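Local coordinates for protein tumour necrosis factor receptor (PDB 3ON9) that probably binds host tumour necrosis factor and chemokines outside the cell to blunt the immune response, here represented by its chemokine-binding SECRET domain, at residues 54-64 against 150-160. Sequence-based numbering, arbitrary orientation.
Sequences DYYSVVDKLAT and LNVDHIPPNDC
Leu62, Val59 and Thr64, on the beta hairpin formed by 54-59 and 62-64, meet the C-terminal loop 150-160 through methyl and methylene groups. With CG anti to the backbone N (chi1 174°), the Leu62 side chain extends toward the loop and its two branches divide the work: CD1 packs 3.9 Å from both Leu150 CD1 and Val152 CG1, while CD2 meets Ile155 CD1. Ile155 lies over the hairpin, its CG2 3.5 Å from the Thr64 methyl CG2 and its CG1 against Val59 CG2. Further along, Pro157 CB sits over one face of the Tyr55 ring in a CH-pi contact, 4.0 Å from the ring centroid and displaced toward the rim.

Two direct hydrogen bonds fix the loop's second half. Tyr56 N gives a nearly straight bond to Asn158 O (3.0 Å), and Asn158 ND2 reaches Ser57 OG at 2.9 Å, with the hydroxyl oxygen 18° out of the Asn158 amide plane. One water joins Asp54 OD1 to Cys160 N; Asp54 OD2 is held by Ser25 OG.

Cys160 is also tied by a disulfide to Cys23. Strand 51-59 is an edge strand of a five-stranded antiparallel sheet in this beta-sandwich. Residues 157-160 run beside it with one direct backbone bond; attachment rests also on the Asn158-Ser57 bond, apolar packing, bridging water and the disulfide.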
loop_
_atom_site.group_PDB
_atom_site.type_symbol
_atom_site.label_atom_id
_atom_site.label_comp_id
_atom_site.label_asym_id
_atom_site.label_seq_id
_atom_site.Cartn_x
_atom_site.Cartn_y
_atom_site.Cartn_z
ATOM N N ASP A 54 3.530 7.413 6.217
ATOM C CA ASP A 54 3.910 6.071 5.811
ATOM C C ASP A 54 4.754 5.400 6.870
ATOM O O ASP A 54 5.104 6.012 7.873
ATOM C CB ASP A 54 4.607 6.056 4.448
ATOM C CG ASP A 54 5.823 6.946 4.383
ATOM O OD1 ASP A 54 6.431 7.261 5.435
ATOM O OD2 ASP A 54 6.167 7.326 3.249
ATOM N N TYR A 55 5.070 4.128 6.651
ATOM C CA TYR A 55 5.848 3.389 7.636
ATOM C C TYR A 55 6.474 2.160 6.999
ATOM O O TYR A 55 6.034 1.716 5.945
ATOM C CB TYR A 55 4.977 2.991 8.837
ATOM C CG TYR A 55 3.756 2.174 8.482
ATOM C CD1 TYR A 55 3.807 0.782 8.460
ATOM C CD2 TYR A 55 2.556 2.789 8.146
ATOM C CE1 TYR A 55 2.695 0.034 8.138
ATOM C CE2 TYR A 55 1.440 2.049 7.817
ATOM C CZ TYR A 55 1.513 0.666 7.811
ATOM O OH TYR A 55 0.389 -0.075 7.479
ATOM N N TYR A 56 7.515 1.644 7.646
ATOM C CA TYR A 56 8.225 0.449 7.218
ATOM C C TYR A 56 8.915 -0.070 8.472
ATOM O O TYR A 56 9.796 0.588 9.030
ATOM C CB TYR A 56 9.249 0.799 6.117
ATOM C CG TYR A 56 10.165 -0.339 5.722
ATOM C CD1 TYR A 56 9.782 -1.264 4.760
ATOM C CD2 TYR A 56 11.420 -0.482 6.306
ATOM C CE1 TYR A 56 10.622 -2.322 4.402
ATOM C CE2 TYR A 56 12.260 -1.527 5.958
ATOM C CZ TYR A 56 11.859 -2.438 4.997
ATOM O OH TYR A 56 12.703 -3.467 4.640
ATOM N N SER A 57 8.487 -1.233 8.942
ATOM C CA SER A 57 8.938 -1.746 10.225
ATOM C C SER A 57 9.193 -3.241 10.108
ATOM O O SER A 57 8.404 -3.971 9.488
ATOM C CB SER A 57 7.887 -1.451 11.301
ATOM O OG SER A 57 8.376 -1.788 12.585
ATOM N N VAL A 58 10.287 -3.699 10.712
ATOM C CA VAL A 58 10.800 -5.036 10.467
ATOM C C VAL A 58 11.002 -5.837 11.757
ATOM O O VAL A 58 11.466 -5.307 12.779
ATOM C CB VAL A 58 12.152 -4.977 9.699
ATOM C CG1 VAL A 58 12.714 -6.381 9.513
ATOM C CG2 VAL A 58 11.970 -4.280 8.343
ATOM N N VAL A 59 10.652 -7.120 11.703
ATOM C CA VAL A 59 10.992 -8.060 12.760
ATOM C C VAL A 59 11.689 -9.206 12.061
ATOM O O VAL A 59 11.081 -9.908 11.251
ATOM C CB VAL A 59 9.751 -8.583 13.482
ATOM C CG1 VAL A 59 10.123 -9.722 14.444
ATOM C CG2 VAL A 59 9.053 -7.441 14.217
ATOM N N ASP A 60 12.975 -9.358 12.358
ATOM C CA ASP A 60 13.872 -10.273 11.658
ATOM C C ASP A 60 13.893 -9.980 10.152
ATOM O O ASP A 60 14.479 -8.981 9.728
ATOM C CB ASP A 60 13.562 -11.729 11.982
ATOM C CG ASP A 60 14.712 -12.668 11.640
ATOM O OD1 ASP A 60 15.851 -12.202 11.429
ATOM O OD2 ASP A 60 14.463 -13.884 11.582
ATOM N N LYS A 61 13.270 -10.835 9.349
ATOM C CA LYS A 61 13.258 -10.610 7.903
ATOM C C LYS A 61 11.855 -10.299 7.398
ATOM O O LYS A 61 11.615 -10.300 6.194
ATOM C CB LYS A 61 13.829 -11.812 7.156
ATOM C CG LYS A 61 15.296 -12.113 7.452
ATOM C CD LYS A 61 15.738 -13.339 6.661
ATOM C CE LYS A 61 17.248 -13.516 6.698
ATOM N NZ LYS A 61 17.706 -14.077 7.998
ATOM N N LEU A 62 10.940 -10.025 8.327
ATOM C CA LEU A 62 9.540 -9.757 7.998
ATOM C C LEU A 62 9.249 -8.263 8.093
ATOM O O LEU A 62 9.488 -7.653 9.127
ATOM C CB LEU A 62 8.614 -10.504 8.963
ATOM C CG LEU A 62 7.113 -10.218 8.862
ATOM C CD1 LEU A 62 6.571 -10.717 7.522
ATOM C CD2 LEU A 62 6.387 -10.887 10.023
ATOM N N ALA A 63 8.714 -7.690 7.023
ATOM C CA ALA A 63 8.406 -6.262 7.007
ATOM C C ALA A 63 6.913 -5.988 6.855
ATOM O O ALA A 63 6.231 -6.654 6.081
ATOM C CB ALA A 63 9.164 -5.578 5.886
ATOM N N THR A 64 6.422 -5.002 7.601
ATOM C CA THR A 64 5.131 -4.407 7.296
ATOM C C THR A 64 5.387 -2.956 6.914
ATOM O O THR A 64 6.251 -2.311 7.485
ATOM C CB THR A 64 4.121 -4.507 8.469
ATOM O OG1 THR A 64 2.839 -4.013 8.047
ATOM C CG2 THR A 64 4.592 -3.713 9.678
ATOM N N LEU A 150 1.145 -13.351 5.025
ATOM C CA LEU A 150 1.991 -13.028 6.172
ATOM C C LEU A 150 1.189 -12.507 7.357
ATOM O O LEU A 150 0.261 -11.712 7.194
ATOM C CB LEU A 150 3.023 -11.974 5.763
ATOM C CG LEU A 150 3.995 -12.410 4.675
ATOM C CD1 LEU A 150 4.746 -11.189 4.102
ATOM C CD2 LEU A 150 4.950 -13.492 5.198
ATOM N N ASN A 151 1.563 -12.960 8.553
ATOM C CA ASN A 151 1.022 -12.379 9.774
ATOM C C ASN A 151 1.984 -11.315 10.282
ATOM O O ASN A 151 3.114 -11.628 10.680
ATOM C CB ASN A 151 0.822 -13.465 10.838
ATOM C CG ASN A 151 0.177 -12.940 12.099
ATOM O OD1 ASN A 151 -0.205 -11.772 12.179
ATOM N ND2 ASN A 151 0.049 -13.813 13.102
ATOM N N VAL A 152 1.544 -10.057 10.241
ATOM C CA VAL A 152 2.346 -8.954 10.747
ATOM C C VAL A 152 1.667 -8.275 11.926
ATOM O O VAL A 152 2.015 -7.144 12.282
ATOM C CB VAL A 152 2.640 -7.903 9.648
ATOM C CG1 VAL A 152 3.528 -8.498 8.562
ATOM C CG2 VAL A 152 1.341 -7.357 9.079
ATOM N N ASP A 153 0.702 -8.962 12.544
ATOM C CA ASP A 153 0.028 -8.391 13.702
ATOM C C ASP A 153 1.022 -7.886 14.740
ATOM O O ASP A 153 2.035 -8.533 15.020
ATOM C CB ASP A 153 -0.876 -9.428 14.377
ATOM C CG ASP A 153 -2.120 -9.747 13.569
ATOM O OD1 ASP A 153 -2.317 -9.164 12.479
ATOM O OD2 ASP A 153 -2.914 -10.590 14.045
ATOM N N HIS A 154 0.700 -6.738 15.326
ATOM C CA HIS A 154 1.460 -6.176 16.443
ATOM C C HIS A 154 2.869 -5.686 16.096
ATOM O O HIS A 154 3.683 -5.506 16.990
ATOM C CB HIS A 154 1.531 -7.165 17.608
ATOM C CG HIS A 154 0.220 -7.816 17.931
ATOM N ND1 HIS A 154 -0.913 -7.095 18.239
ATOM C CD2 HIS A 154 -0.134 -9.121 17.994
ATOM C CE1 HIS A 154 -1.912 -7.929 18.472
ATOM N NE2 HIS A 154 -1.466 -9.163 18.332
ATOM N N ILE A 155 3.159 -5.478 14.816
ATOM C CA ILE A 155 4.385 -4.769 14.428
ATOM C C ILE A 155 3.976 -3.307 14.255
ATOM O O ILE A 155 3.101 -3.005 13.452
ATOM C CB ILE A 155 4.987 -5.328 13.110
ATOM C CG1 ILE A 155 5.306 -6.823 13.236
ATOM C CG2 ILE A 155 6.250 -4.535 12.694
ATOM C CD1 ILE A 155 5.833 -7.449 11.938
ATOM N N PRO A 156 4.591 -2.394 15.026
ATOM C CA PRO A 156 4.155 -0.989 15.027
ATOM C C PRO A 156 4.554 -0.232 13.751
ATOM O O PRO A 156 5.479 -0.647 13.056
ATOM C CB PRO A 156 4.873 -0.382 16.235
ATOM C CG PRO A 156 5.965 -1.312 16.592
ATOM C CD PRO A 156 5.749 -2.640 15.900
ATOM N N PRO A 157 3.858 0.874 13.455
ATOM C CA PRO A 157 4.063 1.618 12.208
ATOM C C PRO A 157 5.183 2.644 12.317
ATOM O O PRO A 157 4.933 3.848 12.185
ATOM C CB PRO A 157 2.722 2.324 11.988
ATOM C CG PRO A 157 2.117 2.459 13.356
ATOM C CD PRO A 157 2.746 1.414 14.259
ATOM N N ASN A 158 6.397 2.163 12.556
ATOM C CA ASN A 158 7.552 3.050 12.624
ATOM C C ASN A 158 7.815 3.689 11.277
ATOM O O ASN A 158 7.823 2.992 10.261
ATOM C CB ASN A 158 8.798 2.271 13.020
ATOM C CG ASN A 158 8.691 1.685 14.393
ATOM O OD1 ASN A 158 8.973 2.355 15.398
ATOM N ND2 ASN A 158 8.287 0.432 14.455
ATOM N N ASP A 159 8.059 4.998 11.261
ATOM C CA ASP A 159 8.374 5.659 9.995
ATOM C C ASP A 159 9.864 5.557 9.661
ATOM O O ASP A 159 10.636 4.924 10.388
ATOM C CB ASP A 159 7.837 7.105 9.941
ATOM C CG ASP A 159 8.563 8.048 10.874
ATOM O OD1 ASP A 159 9.762 7.827 11.151
ATOM O OD2 ASP A 159 7.932 9.045 11.310
ATOM N N CYS A 160 10.264 6.146 8.543
ATOM C CA CYS A 160 11.625 5.977 8.041
ATOM C C CYS A 160 12.641 6.923 8.653
ATOM O O CYS A 160 13.841 6.724 8.484
ATOM C CB CYS A 160 11.667 6.153 6.520
ATOM S SG CYS A 160 10.982 4.730 5.612
HETATM O O HOH W 1 8.759 7.877 6.823
HETATM O O HOH W 2 11.308 2.253 10.463
#